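Protein Niban 2 (Homo sapiens, PDB 7CTP) may help suppress apoptosis and may promote melanoma cell invasion, and carries a PH domain beside the long helices that make up most of this fragment. Local coordinates at residues Q234-S237 with N238-M241; I268-S271 with D272-H276; E287-L290 with S291-Q295; A494-Q497 with I498-F502; E520-E524 with D525-F529. One frame throughout, in Å; residues are numbered along the deposited sequence.

All five contacts are local, between residues a turn or so apart: four on helices, and contact 5 in the loop between helices 464-511 and 532-555. Contacts 1 and 2 touch. Their centres are about 13 Å apart, and helix 232-252 meets helix 260-337 there, with Met241 SD 3.7 Å from Val274 CG1 and Ser237 CB 3.6 Å from Tyr275 CE1. Contact 3 lies farther along helix 260-337, its centre about 28 Å from that of contact 2. Its nearest atoms come to about 5 Å from contact 5 without touching; Glu32 of helix 10-48 has polar links to both. Contact 4 stands apart, about 12 Å from contact 1 at the nearest atoms.

Contact 1 of 5, residues Q234-S237 with N238-M241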
loop_
_atom_site.group_PDB
_atom_site.type_symbol
_atom_site.label_atom_id
_atom_site.label_comp_id
_atom_site.label_asym_id
_atom_site.label_seq_id
_atom_site.Cartn_x
_atom_site.Cartn_y
_atom_site.Cartn_z
ATOM N N GLN A 234 4.804 -9.538 -5.577
ATOM C CA GLN A 234 5.824 -8.509 -5.388
ATOM C C GLN A 234 6.265 -8.451 -3.932
ATOM O O GLN A 234 7.464 -8.328 -3.633
ATOM C CB GLN A 234 5.277 -7.153 -5.835
ATOM C CG GLN A 234 5.095 -7.035 -7.349
ATOM C CD GLN A 234 4.448 -5.718 -7.754
ATOM O OE1 GLN A 234 3.413 -5.336 -7.217
ATOM N NE2 GLN A 234 5.051 -5.022 -8.715
ATOM N N ILE A 235 5.310 -8.541 -3.011
ATOM C CA ILE A 235 5.642 -8.483 -1.591
ATOM C C ILE A 235 6.458 -9.699 -1.177
ATOM O O ILE A 235 7.436 -9.586 -0.425
ATOM C CB ILE A 235 4.358 -8.341 -0.754
ATOM C CG1 ILE A 235 3.726 -6.963 -1.011
ATOM C CG2 ILE A 235 4.648 -8.595 0.734
ATOM C CD1 ILE A 235 2.276 -6.863 -0.516
ATOM N N LEU A 236 6.065 -10.883 -1.646
ATOM C CA LEU A 236 6.852 -12.083 -1.377
ATOM C C LEU A 236 8.258 -11.961 -1.941
ATOM O O LEU A 236 9.225 -12.422 -1.322
ATOM C CB LEU A 236 6.161 -13.295 -1.982
ATOM C CG LEU A 236 5.150 -14.014 -1.113
ATOM C CD1 LEU A 236 4.620 -15.182 -1.936
ATOM C CD2 LEU A 236 5.834 -14.489 0.161
ATOM N N SER A 237 8.387 -11.374 -3.132
ATOM C CA SER A 237 9.713 -11.153 -3.698
ATOM C C SER A 237 10.523 -10.199 -2.830
ATOM O O SER A 237 11.719 -10.419 -2.613
ATOM C CB SER A 237 9.591 -10.606 -5.116
ATOM O OG SER A 237 8.818 -11.481 -5.916
ATOM N N ASN A 238 9.885 -9.137 -2.325
ATOM C CA ASN A 238 10.565 -8.230 -1.406
ATOM C C ASN A 238 11.001 -8.960 -0.138
ATOM O O ASN A 238 12.086 -8.698 0.395
ATOM C CB ASN A 238 9.664 -7.054 -1.027
ATOM C CG ASN A 238 9.319 -6.140 -2.201
ATOM O OD1 ASN A 238 9.995 -6.122 -3.244
ATOM N ND2 ASN A 238 8.249 -5.362 -2.028
ATOM N N LEU A 239 10.141 -9.837 0.388
ATOM C CA LEU A 239 10.477 -10.615 1.581
ATOM C C LEU A 239 11.733 -11.448 1.365
ATOM O O LEU A 239 12.644 -11.453 2.206
ATOM C CB LEU A 239 9.303 -11.519 1.945
ATOM C CG LEU A 239 9.372 -12.295 3.261
ATOM C CD1 LEU A 239 9.211 -11.346 4.453
ATOM C CD2 LEU A 239 8.277 -13.346 3.261
ATOM N N VAL A 240 11.773 -12.193 0.253
ATOM C CA VAL A 240 12.935 -13.023 -0.070
ATOM C C VAL A 240 14.184 -12.166 -0.248
ATOM O O VAL A 240 15.250 -12.488 0.292
ATOM C CB VAL A 240 12.657 -13.874 -1.322
ATOM C CG1 VAL A 240 13.931 -14.614 -1.763
ATOM C CG2 VAL A 240 11.540 -14.871 -1.046
ATOM N N MET A 241 14.086 -11.083 -1.033
ATOM C CA MET A 241 15.264 -10.244 -1.277
ATOM C C MET A 241 15.793 -9.632 0.013
ATOM O O MET A 241 17.012 -9.524 0.200
ATOM C CB MET A 241 14.951 -9.137 -2.282
ATOM C CG MET A 241 14.627 -9.618 -3.700
ATOM S SD MET A 241 15.947 -10.570 -4.485
ATOM C CE MET A 241 17.206 -9.300 -4.695
#
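Asn238 sits one helical turn beyond Gln234, and the two belong to a regular alpha-helical run inside helix 232-252, where every residue from Gln234 to Met241 is buried. Four i to i+4 backbone hydrogen bonds tie the two turns together: Asn238 to Gln234, Leu239 to Ile235, Val240 to Leu236 and Met241 to Ser237. The shortest runs from Leu239 N to Ile235 O at 2.8 Å.

Among the polar side chains, Asn238 swings CG beside its own backbone N (chi1 -65°), which lays the amide over the preceding turn, with CG 3.2 Å from Gln234 O. The amide does not bond to that carbonyl; its ND2 donates instead to Met227 O. Gln234 likewise spends its amide outside the run, OE1 accepting from Asn231 N and NE2 donating to Asn117 OD1, while Ser237 OG bonds back to Val233 O. The buried polar ends thus find partners in the preceding turn and in nearby loops.

The apolar contact is lighter. Leu236 and Leu239 meet at an angle through one methyl each, CD2 to CD2 at 4.1 Å, on the side where Leu236 packs on Phe27 and Phe208. Val240 packs on Thr20 and Ile23 of helix 10-48 and on Val278 of helix 260-337. Met241 CG lies beside its own N, 3.2 Å from Ser237 O; beyond it the chain bends at chi2 and chi3.

Contact 2 of 5, residues I268-S271 with D272-H276; sequences IQIS and DAVYH
Val274 reaches back one turn to Ile270 within helix 260-337, and its side chain can be followed outward. CB stands 3.7 Å from Ile270 O, the same carbonyl that accepts the hydrogen bond from Val274 N at 3.0 Å. From CB the two methyls part. CG2 lies beside the backbone N and anti to the carbonyl carbon, which brings it to 3.4 Å from Ile270 O and then, at its outer side, to 4.3 Å from Ile270 CG2. CG1 takes the position anti to N (chi1 175°) and meets Met241 of helix 232-252.

Three more i to i+4 bonds cross between the two segments: Asp272 to Ile268, Ala273 to Gln269 and Tyr275 to Ser271. Gln269 O also accepts from a water at 2.8 Å, and this water makes a second, weak bond to Asp272 OD2 at 3.5 Å, loosely bridging the backbone to the carboxylate.

Around the axis, different faces meet different neighbours. Gln269, Ile270 and Ala273 touch the short helix 3-7 or the residues after it; Ser271 OG bonds to Tyr165 O in the loop between strands 157-162 and 169-173 of the PH domain; Val274 and Tyr275 pack on helix 232-252.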
loop_
_atom_site.group_PDB
_atom_site.type_symbol
_atom_site.label_atom_id
_atom_site.label_comp_id
_atom_site.label_asym_id
_atom_site.label_seq_id
_atom_site.Cartn_x
_atom_site.Cartn_y
_atom_site.Cartn_z
ATOM N N ILE A 268 23.472 -3.375 -8.778
ATOM C CA ILE A 268 22.088 -3.103 -9.164
ATOM C C ILE A 268 21.643 -4.060 -10.262
ATOM O O ILE A 268 20.515 -4.570 -10.245
ATOM C CB ILE A 268 21.932 -1.628 -9.593
ATOM C CG1 ILE A 268 22.045 -0.706 -8.374
ATOM C CG2 ILE A 268 20.591 -1.424 -10.318
ATOM C CD1 ILE A 268 22.491 0.714 -8.712
ATOM N N GLN A 269 22.526 -4.329 -11.228
ATOM C CA GLN A 269 22.194 -5.256 -12.307
ATOM C C GLN A 269 21.999 -6.674 -11.779
ATOM O O GLN A 269 21.062 -7.376 -12.183
ATOM C CB GLN A 269 23.287 -5.218 -13.376
ATOM C CG GLN A 269 22.939 -5.986 -14.643
ATOM C CD GLN A 269 23.844 -5.627 -15.807
ATOM O OE1 GLN A 269 24.917 -5.043 -15.622
ATOM N NE2 GLN A 269 23.414 -5.972 -17.016
ATOM N N ILE A 270 22.888 -7.115 -10.884
ATOM C CA ILE A 270 22.762 -8.440 -10.274
ATOM C C ILE A 270 21.475 -8.540 -9.464
ATOM O O ILE A 270 20.746 -9.534 -9.548
ATOM C CB ILE A 270 23.990 -8.742 -9.400
ATOM C CG1 ILE A 270 25.235 -8.906 -10.272
ATOM C CG2 ILE A 270 23.733 -10.000 -8.533
ATOM C CD1 ILE A 270 26.532 -8.822 -9.497
ATOM N N SER A 271 21.188 -7.514 -8.657
ATOM C CA SER A 271 19.995 -7.534 -7.809
ATOM C C SER A 271 18.729 -7.660 -8.648
ATOM O O SER A 271 17.804 -8.412 -8.298
ATOM C CB SER A 271 19.938 -6.272 -6.955
ATOM O OG SER A 271 18.877 -6.331 -6.018
ATOM N N ASP A 272 18.651 -6.904 -9.748
ATOM C CA ASP A 272 17.463 -6.980 -10.596
ATOM C C ASP A 272 17.276 -8.375 -11.171
ATOM O O ASP A 272 16.142 -8.865 -11.274
ATOM C CB ASP A 272 17.526 -5.975 -11.745
ATOM C CG ASP A 272 16.291 -6.080 -12.646
ATOM O OD1 ASP A 272 15.199 -5.670 -12.209
ATOM O OD2 ASP A 272 16.395 -6.616 -13.764
ATOM N N ALA A 273 18.373 -9.013 -11.590
ATOM C CA ALA A 273 18.294 -10.367 -12.130
ATOM C C ALA A 273 17.817 -11.355 -11.074
ATOM O O ALA A 273 16.986 -12.223 -11.362
ATOM C CB ALA A 273 19.646 -10.800 -12.697
ATOM N N VAL A 274 18.322 -11.230 -9.844
ATOM C CA VAL A 274 17.859 -12.101 -8.766
ATOM C C VAL A 274 16.401 -11.812 -8.436
ATOM O O VAL A 274 15.610 -12.735 -8.204
ATOM C CB VAL A 274 18.766 -11.960 -7.531
ATOM C CG1 VAL A 274 18.210 -12.785 -6.356
ATOM C CG2 VAL A 274 20.201 -12.413 -7.859
ATOM N N TYR A 275 16.016 -10.532 -8.421
ATOM C CA TYR A 275 14.622 -10.181 -8.166
ATOM C C TYR A 275 13.686 -10.863 -9.163
ATOM O O TYR A 275 12.633 -11.377 -8.777
ATOM C CB TYR A 275 14.444 -8.658 -8.213
ATOM C CG TYR A 275 13.012 -8.194 -7.995
ATOM C CD1 TYR A 275 12.483 -8.064 -6.709
ATOM C CD2 TYR A 275 12.184 -7.898 -9.080
ATOM C CE1 TYR A 275 11.158 -7.644 -6.509
ATOM C CE2 TYR A 275 10.867 -7.493 -8.896
ATOM C CZ TYR A 275 10.358 -7.365 -7.618
ATOM O OH TYR A 275 9.038 -6.948 -7.461
ATOM N N HIS A 276 14.057 -10.882 -10.449
ATOM C CA HIS A 276 13.218 -11.537 -11.459
ATOM C C HIS A 276 13.083 -13.035 -11.203
ATOM O O HIS A 276 11.987 -13.603 -11.311
ATOM C CB HIS A 276 13.797 -11.303 -12.856
ATOM C CG HIS A 276 13.308 -12.287 -13.878
ATOM N ND1 HIS A 276 12.110 -12.133 -14.545
ATOM C CD2 HIS A 276 13.837 -13.455 -14.321
ATOM C CE1 HIS A 276 11.927 -13.155 -15.366
ATOM N NE2 HIS A 276 12.958 -13.974 -15.245
HETATM O O HOH W 1 19.713 -7.191 -14.588
#

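Contact 3 of 5, residues E287-L290 with S291-Q295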
loop_
_atom_site.group_PDB
_atom_site.type_symbol
_atom_site.label_atom_id
_atom_site.label_comp_id
_atom_site.label_asym_id
_atom_site.label_seq_id
_atom_site.Cartn_x
_atom_site.Cartn_y
_atom_site.Cartn_z
ATOM N N GLU A 287 0.792 -19.186 -6.021
ATOM C CA GLU A 287 -0.446 -19.476 -6.738
ATOM C C GLU A 287 -0.856 -20.933 -6.555
ATOM O O GLU A 287 -2.059 -21.245 -6.531
ATOM C CB GLU A 287 -0.302 -19.103 -8.213
ATOM C CG GLU A 287 -0.450 -17.584 -8.442
ATOM C CD GLU A 287 -0.124 -17.109 -9.856
ATOM O OE1 GLU A 287 -0.174 -15.875 -10.068
ATOM O OE2 GLU A 287 0.179 -17.941 -10.739
ATOM N N GLU A 288 0.119 -21.829 -6.378
ATOM C CA GLU A 288 -0.190 -23.223 -6.075
ATOM C C GLU A 288 -0.943 -23.339 -4.756
ATOM O O GLU A 288 -1.973 -24.020 -4.671
ATOM C CB GLU A 288 1.094 -24.051 -6.040
ATOM C CG GLU A 288 0.873 -25.527 -5.725
ATOM C CD GLU A 288 2.180 -26.295 -5.633
ATOM O OE1 GLU A 288 3.244 -25.651 -5.492
ATOM O OE2 GLU A 288 2.144 -27.543 -5.707
ATOM N N VAL A 289 -0.456 -22.656 -3.719
ATOM C CA VAL A 289 -1.079 -22.764 -2.402
ATOM C C VAL A 289 -2.424 -22.046 -2.383
ATOM O O VAL A 289 -3.390 -22.524 -1.765
ATOM C CB VAL A 289 -0.119 -22.237 -1.318
ATOM C CG1 VAL A 289 -0.843 -22.110 0.042
ATOM C CG2 VAL A 289 1.071 -23.174 -1.172
ATOM N N LEU A 290 -2.521 -20.899 -3.070
ATOM C CA LEU A 290 -3.786 -20.164 -3.123
ATOM C C LEU A 290 -4.878 -21.025 -3.735
ATOM O O LEU A 290 -5.995 -21.088 -3.214
ATOM C CB LEU A 290 -3.616 -18.859 -3.907
ATOM C CG LEU A 290 -4.851 -17.970 -4.069
ATOM C CD1 LEU A 290 -5.409 -17.578 -2.704
ATOM C CD2 LEU A 290 -4.516 -16.733 -4.905
ATOM N N SER A 291 -4.550 -21.737 -4.813
ATOM C CA SER A 291 -5.495 -22.674 -5.413
ATOM C C SER A 291 -5.870 -23.783 -4.437
ATOM O O SER A 291 -7.038 -24.193 -4.365
ATOM C CB SER A 291 -4.903 -23.262 -6.691
ATOM O OG SER A 291 -5.777 -24.225 -7.259
ATOM N N LYS A 292 -4.900 -24.271 -3.663
ATOM C CA LYS A 292 -5.181 -25.346 -2.720
ATOM C C LYS A 292 -6.105 -24.877 -1.604
ATOM O O LYS A 292 -7.027 -25.609 -1.213
ATOM C CB LYS A 292 -3.880 -25.907 -2.149
ATOM C CG LYS A 292 -4.079 -26.917 -1.019
ATOM C CD LYS A 292 -2.748 -27.524 -0.594
ATOM C CE LYS A 292 -1.997 -26.594 0.345
ATOM N NZ LYS A 292 -0.665 -27.131 0.758
ATOM N N VAL A 293 -5.884 -23.672 -1.069
ATOM C CA VAL A 293 -6.749 -23.212 0.013
ATOM C C VAL A 293 -8.146 -22.894 -0.512
ATOM O O VAL A 293 -9.145 -23.143 0.172
ATOM C CB VAL A 293 -6.131 -22.019 0.771
ATOM C CG1 VAL A 293 -4.832 -22.434 1.433
ATOM C CG2 VAL A 293 -5.922 -20.806 -0.128
ATOM N N GLN A 294 -8.247 -22.366 -1.737
ATOM C CA GLN A 294 -9.563 -22.035 -2.281
ATOM C C GLN A 294 -10.397 -23.288 -2.511
ATOM O O GLN A 294 -11.631 -23.232 -2.435
ATOM C CB GLN A 294 -9.431 -21.241 -3.584
ATOM C CG GLN A 294 -8.946 -19.797 -3.401
ATOM C CD GLN A 294 -8.530 -19.138 -4.707
ATOM O OE1 GLN A 294 -8.276 -19.810 -5.707
ATOM N NE2 GLN A 294 -8.450 -17.814 -4.696
ATOM N N GLN A 295 -9.743 -24.427 -2.757
ATOM C CA GLN A 295 -10.460 -25.687 -2.946
ATOM C C GLN A 295 -11.129 -26.158 -1.659
ATOM O O GLN A 295 -12.243 -26.698 -1.690
ATOM C CB GLN A 295 -9.505 -26.760 -3.469
ATOM C CG GLN A 295 -10.206 -28.033 -3.901
ATOM C CD GLN A 295 -10.255 -28.196 -5.399
ATOM O OE1 GLN A 295 -9.925 -27.281 -6.149
ATOM N NE2 GLN A 295 -10.665 -29.370 -5.845
#
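Leu290 and Gln294, one turn apart on helix 260-337, cross obliquely, the leucine's branched end lying against the amide. With CG anti to the backbone N (chi1 180°), Leu290 carries CD1 to 3.6 Å from Gln294 NE2. Gln294 takes the other course: its CG lies beside its own N, 3.2 Å from Leu290 O, and the chain then runs extended. Their side chains meet by van der Waals contact only; Gln294 N bonds to Leu290 O, and NE2 donates to Glu204 OE2.

The valines are set differently. Val289 CG1 and Val293 CG1 meet at 4.2 Å on the face turned to helix 10-48, where Leu28, Glu32 and Tyr35 receive them. Val293 CG2 occupies the crowded position between N and the carbonyl carbon, and presses to 3.1 Å from Leu290 O. Putting an alanine at Leu290 would probably open a gap beside Tyr31 and leave the Gln294 amide without its apolar support.

A backbone bond links Val293 N to Val289 O at 2.8 Å. Valines and leucine pack on helix 10-48, and Lys292 NZ adds a salt bridge to Glu32 OE2, so apolar packing and a charge pair probably hold the same two helices together.

Contact 4 of 5, residues A494-Q497 with I498-F502; sequences ALLQ and ISIPF
Ser499 turns OG between its backbone N and carbonyl carbon (chi1 64°), and from there the hydroxyl reaches back one turn to donate to Leu495 O at 2.8 Å. The same oxygen takes Ser499 N at 3.0 Å, from the opposite face of the carbonyl plane, so one residue grips it twice. Leu496 and Ile500 both carry their first branch, CG and CG1, beside the backbone N, and the two chains therefore run side by side in one direction until Leu496 CD2 meets Ile500 CD1 at 3.8 Å.

This is the kink in helix 464-511 made by Pro501. Proline has no N-H to give to Gln497 O, and its ring instead brings CD to 3.3 Å from that oxygen. The turns before it remain bonded, Ile498 N to Ala494 O and Ile500 N to Leu496 O both at 3.0 Å. Replacing Ser499 by an alanine would probably cost Leu495 O the hydroxyl donor, leaving it the backbone N-H and a weak bond from Ile498 N, just ahead of the kink.

Ile498 folds CG1 and CD1 back over the preceding turn, each 3.5 Å from Ala494 O, on the side facing Ile345 and Ser424. Leu496 and Ile500 lean instead on helix 532-555, at Val544, Ile548 and Leu541. Gln497 meets helix 422-455, where its OE1 accepts from Arg431 NH2 and its chain touches Phe428.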
loop_
_atom_site.group_PDB
_atom_site.type_symbol
_atom_site.label_atom_id
_atom_site.label_comp_id
_atom_site.label_asym_id
_atom_site.label_seq_id
_atom_site.Cartn_x
_atom_site.Cartn_y
_atom_site.Cartn_z
ATOM N N ALA A 494 -3.719 3.021 12.539
ATOM C CA ALA A 494 -2.322 3.444 12.563
ATOM C C ALA A 494 -1.743 3.365 13.970
ATOM O O ALA A 494 -0.598 2.937 14.159
ATOM C CB ALA A 494 -2.185 4.856 12.005
ATOM N N LEU A 495 -2.517 3.789 14.974
ATOM C CA LEU A 495 -2.043 3.701 16.351
ATOM C C LEU A 495 -1.817 2.255 16.766
ATOM O O LEU A 495 -0.850 1.950 17.472
ATOM C CB LEU A 495 -3.036 4.374 17.291
ATOM C CG LEU A 495 -3.081 5.897 17.228
ATOM C CD1 LEU A 495 -4.180 6.406 18.142
ATOM C CD2 LEU A 495 -1.746 6.436 17.660
ATOM N N LEU A 496 -2.713 1.356 16.353
ATOM C CA LEU A 496 -2.534 -0.064 16.644
ATOM C C LEU A 496 -1.296 -0.614 15.952
ATOM O O LEU A 496 -0.540 -1.396 16.537
ATOM C CB LEU A 496 -3.775 -0.840 16.209
ATOM C CG LEU A 496 -5.016 -0.682 17.085
ATOM C CD1 LEU A 496 -6.221 -1.315 16.436
ATOM C CD2 LEU A 496 -4.762 -1.295 18.451
ATOM N N GLN A 497 -1.071 -0.209 14.703
ATOM C CA GLN A 497 0.064 -0.727 13.944
ATOM C C GLN A 497 1.401 -0.181 14.434
ATOM O O GLN A 497 2.437 -0.780 14.142
ATOM C CB GLN A 497 -0.131 -0.427 12.459
ATOM C CG GLN A 497 -1.220 -1.290 11.843
ATOM C CD GLN A 497 -1.469 -0.993 10.379
ATOM O OE1 GLN A 497 -0.634 -0.399 9.699
ATOM N NE2 GLN A 497 -2.600 -1.455 9.877
ATOM N N ILE A 498 1.405 0.928 15.170
ATOM C CA ILE A 498 2.633 1.400 15.808
ATOM C C ILE A 498 2.824 0.770 17.183
ATOM O O ILE A 498 3.935 0.378 17.552
ATOM C CB ILE A 498 2.632 2.937 15.893
ATOM C CG1 ILE A 498 2.829 3.557 14.501
ATOM C CG2 ILE A 498 3.712 3.409 16.874
ATOM C CD1 ILE A 498 2.290 4.965 14.373
ATOM N N SER A 499 1.748 0.633 17.954
ATOM C CA SER A 499 1.885 0.259 19.360
ATOM C C SER A 499 2.004 -1.253 19.563
ATOM O O SER A 499 2.752 -1.704 20.436
ATOM C CB SER A 499 0.703 0.826 20.147
ATOM O OG SER A 499 -0.516 0.247 19.722
ATOM N N ILE A 500 1.279 -2.057 18.794
ATOM C CA ILE A 500 1.243 -3.493 19.078
ATOM C C ILE A 500 2.590 -4.143 18.752
ATOM O O ILE A 500 3.090 -4.930 19.573
ATOM C CB ILE A 500 0.068 -4.179 18.363
ATOM C CG1 ILE A 500 -1.252 -3.764 19.020
ATOM C CG2 ILE A 500 0.200 -5.691 18.449
ATOM C CD1 ILE A 500 -2.474 -4.328 18.330
ATOM N N PRO A 501 3.237 -3.858 17.612
ATOM C CA PRO A 501 4.561 -4.479 17.388
ATOM C C PRO A 501 5.559 -4.122 18.465
ATOM O O PRO A 501 6.413 -4.943 18.829
ATOM C CB PRO A 501 4.988 -3.928 16.022
ATOM C CG PRO A 501 3.714 -3.578 15.347
ATOM C CD PRO A 501 2.834 -3.046 16.448
ATOM N N PHE A 502 5.465 -2.897 18.984
ATOM C CA PHE A 502 6.308 -2.491 20.100
ATOM C C PHE A 502 6.070 -3.377 21.321
ATOM O O PHE A 502 7.020 -3.891 21.925
ATOM C CB PHE A 502 6.036 -1.025 20.430
ATOM C CG PHE A 502 6.747 -0.538 21.660
ATOM C CD1 PHE A 502 8.061 -0.120 21.588
ATOM C CD2 PHE A 502 6.096 -0.506 22.888
ATOM C CE1 PHE A 502 8.727 0.329 22.727
ATOM C CE2 PHE A 502 6.751 -0.060 24.028
ATOM C CZ PHE A 502 8.072 0.357 23.943
#

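Contact 5 of 5, residues E520-E524 with D525-F529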
loop_
_atom_site.group_PDB
_atom_site.type_symbol
_atom_site.label_atom_id
_atom_site.label_comp_id
_atom_site.label_asym_id
_atom_site.label_seq_id
_atom_site.Cartn_x
_atom_site.Cartn_y
_atom_site.Cartn_z
ATOM N N GLU A 520 -2.312 -27.151 23.578
ATOM C CA GLU A 520 -3.094 -28.306 24.001
ATOM C C GLU A 520 -4.528 -27.953 24.367
ATOM O O GLU A 520 -5.350 -28.863 24.512
ATOM C CB GLU A 520 -2.397 -28.984 25.184
ATOM C CG GLU A 520 -2.256 -28.086 26.399
ATOM C CD GLU A 520 -1.669 -28.808 27.596
ATOM O OE1 GLU A 520 -1.665 -28.215 28.698
ATOM O OE2 GLU A 520 -1.207 -29.957 27.430
ATOM N N LEU A 521 -4.849 -26.665 24.500
ATOM C CA LEU A 521 -6.202 -26.214 24.807
ATOM C C LEU A 521 -7.091 -26.085 23.576
ATOM O O LEU A 521 -8.298 -25.864 23.728
ATOM C CB LEU A 521 -6.156 -24.860 25.509
ATOM C CG LEU A 521 -5.278 -24.736 26.752
ATOM C CD1 LEU A 521 -5.255 -23.287 27.226
ATOM C CD2 LEU A 521 -5.765 -25.668 27.863
ATOM N N ILE A 522 -6.535 -26.208 22.378
ATOM C CA ILE A 522 -7.283 -25.983 21.146
ATOM C C ILE A 522 -7.759 -27.332 20.619
ATOM O O ILE A 522 -6.950 -28.197 20.272
ATOM C CB ILE A 522 -6.439 -25.244 20.099
ATOM C CG1 ILE A 522 -6.101 -23.825 20.576
ATOM C CG2 ILE A 522 -7.175 -25.176 18.765
ATOM C CD1 ILE A 522 -5.010 -23.171 19.757
ATOM N N PHE A 523 -9.076 -27.517 20.580
ATOM C CA PHE A 523 -9.672 -28.698 19.967
ATOM C C PHE A 523 -9.171 -28.859 18.536
ATOM O O PHE A 523 -9.193 -27.904 17.752
ATOM C CB PHE A 523 -11.192 -28.549 20.007
ATOM C CG PHE A 523 -11.944 -29.665 19.334
ATOM C CD1 PHE A 523 -11.600 -30.988 19.540
ATOM C CD2 PHE A 523 -13.026 -29.376 18.526
ATOM C CE1 PHE A 523 -12.320 -32.010 18.927
ATOM C CE2 PHE A 523 -13.750 -30.387 17.913
ATOM C CZ PHE A 523 -13.389 -31.705 18.110
ATOM N N GLU A 524 -8.713 -30.070 18.200
ATOM C CA GLU A 524 -7.971 -30.269 16.955
ATOM C C GLU A 524 -8.806 -29.921 15.727
ATOM O O GLU A 524 -8.277 -29.390 14.743
ATOM C CB GLU A 524 -7.457 -31.709 16.880
ATOM C CG GLU A 524 -6.846 -32.103 15.540
ATOM C CD GLU A 524 -6.878 -33.603 15.308
ATOM O OE1 GLU A 524 -6.973 -34.027 14.133
ATOM O OE2 GLU A 524 -6.816 -34.356 16.307
ATOM N N ASP A 525 -10.110 -30.199 15.761
ATOM C CA ASP A 525 -10.967 -29.838 14.634
ATOM C C ASP A 525 -11.134 -28.331 14.464
ATOM O O ASP A 525 -11.651 -27.900 13.427
ATOM C CB ASP A 525 -12.346 -30.481 14.785
ATOM C CG ASP A 525 -12.316 -31.990 14.605
ATOM O OD1 ASP A 525 -11.207 -32.570 14.536
ATOM O OD2 ASP A 525 -13.410 -32.594 14.537
ATOM N N PHE A 526 -10.716 -27.530 15.447
ATOM C CA PHE A 526 -10.785 -26.076 15.376
ATOM C C PHE A 526 -9.435 -25.429 15.118
ATOM O O PHE A 526 -9.355 -24.195 15.123
ATOM C CB PHE A 526 -11.349 -25.481 16.680
ATOM C CG PHE A 526 -12.788 -25.836 16.955
ATOM C CD1 PHE A 526 -13.577 -26.451 15.996
ATOM C CD2 PHE A 526 -13.344 -25.553 18.189
ATOM C CE1 PHE A 526 -14.894 -26.783 16.274
ATOM C CE2 PHE A 526 -14.657 -25.877 18.470
ATOM C CZ PHE A 526 -15.434 -26.493 17.511
ATOM N N ALA A 527 -8.381 -26.216 14.908
ATOM C CA ALA A 527 -7.032 -25.655 14.848
ATOM C C ALA A 527 -6.818 -24.797 13.606
ATOM O O ALA A 527 -5.914 -23.952 13.595
ATOM C CB ALA A 527 -5.988 -26.768 14.907
ATOM N N ARG A 528 -7.610 -25.004 12.545
ATOM C CA ARG A 528 -7.508 -24.120 11.385
ATOM C C ARG A 528 -8.115 -22.753 11.658
ATOM O O ARG A 528 -7.856 -21.808 10.903
ATOM C CB ARG A 528 -8.195 -24.723 10.156
ATOM C CG ARG A 528 -7.526 -25.957 9.563
ATOM C CD ARG A 528 -6.059 -25.724 9.194
ATOM N NE ARG A 528 -5.820 -24.732 8.139
ATOM C CZ ARG A 528 -5.764 -25.015 6.835
ATOM N NH1 ARG A 528 -5.969 -26.261 6.414
ATOM N NH2 ARG A 528 -5.507 -24.052 5.946
ATOM N N PHE A 529 -8.914 -22.618 12.719
ATOM C CA PHE A 529 -9.626 -21.372 12.980
ATOM C C PHE A 529 -9.139 -20.650 14.218
ATOM O O PHE A 529 -9.520 -19.494 14.422
ATOM C CB PHE A 529 -11.127 -21.638 13.134
ATOM C CG PHE A 529 -11.654 -22.575 12.105
ATOM C CD1 PHE A 529 -11.478 -22.302 10.756
ATOM C CD2 PHE A 529 -12.265 -23.756 12.478
ATOM C CE1 PHE A 529 -11.927 -23.191 9.793
ATOM C CE2 PHE A 529 -12.729 -24.652 11.517
ATOM C CZ PHE A 529 -12.558 -24.369 10.178
#
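Phe523 turns its ring edge onto the face of Phe526 in a T-shaped stack, planes at 83° and centroids 5.0 Å apart. Phe523 CD2 stands over the centre of the Phe526 ring, nearly equidistant from its six carbons. Asp525 N lies over the centre of one face of the Phe523 ring, 3.9 Å above the plane, while Phe526 CD2 sits at that ring's edge, in plane. Over the same face as Asp525 N, displaced toward the CE2-CZ rim, lies the Asp525 side chain, its CB 3.4 Å from Phe523 CE2 and its carboxylate plane turned 38° from the ring.

Different first torsions bring the rings together: Phe523 has CG anti to its N (chi1 177°), whereas Phe526 has CG beside its N. The backbone between them is a tight 3-10 turn, Phe526 N donating to Phe523 O at 2.8 Å. A second i to i+3 bond follows, Ala527 N to Glu524 O at 3.2 Å. Ile522 CG2 packs on Ala527, 3.9 Å from its CA.

The whole turn belongs to the loop joining helix 464-511 to helix 532-555. Leu521 touches Lys321 of helix 260-337 and Phe529 packs on Val303 and Ile304 of that helix, while Arg528 rests on Met300 and bonds through NH2 to Glu32 O of helix 10-48.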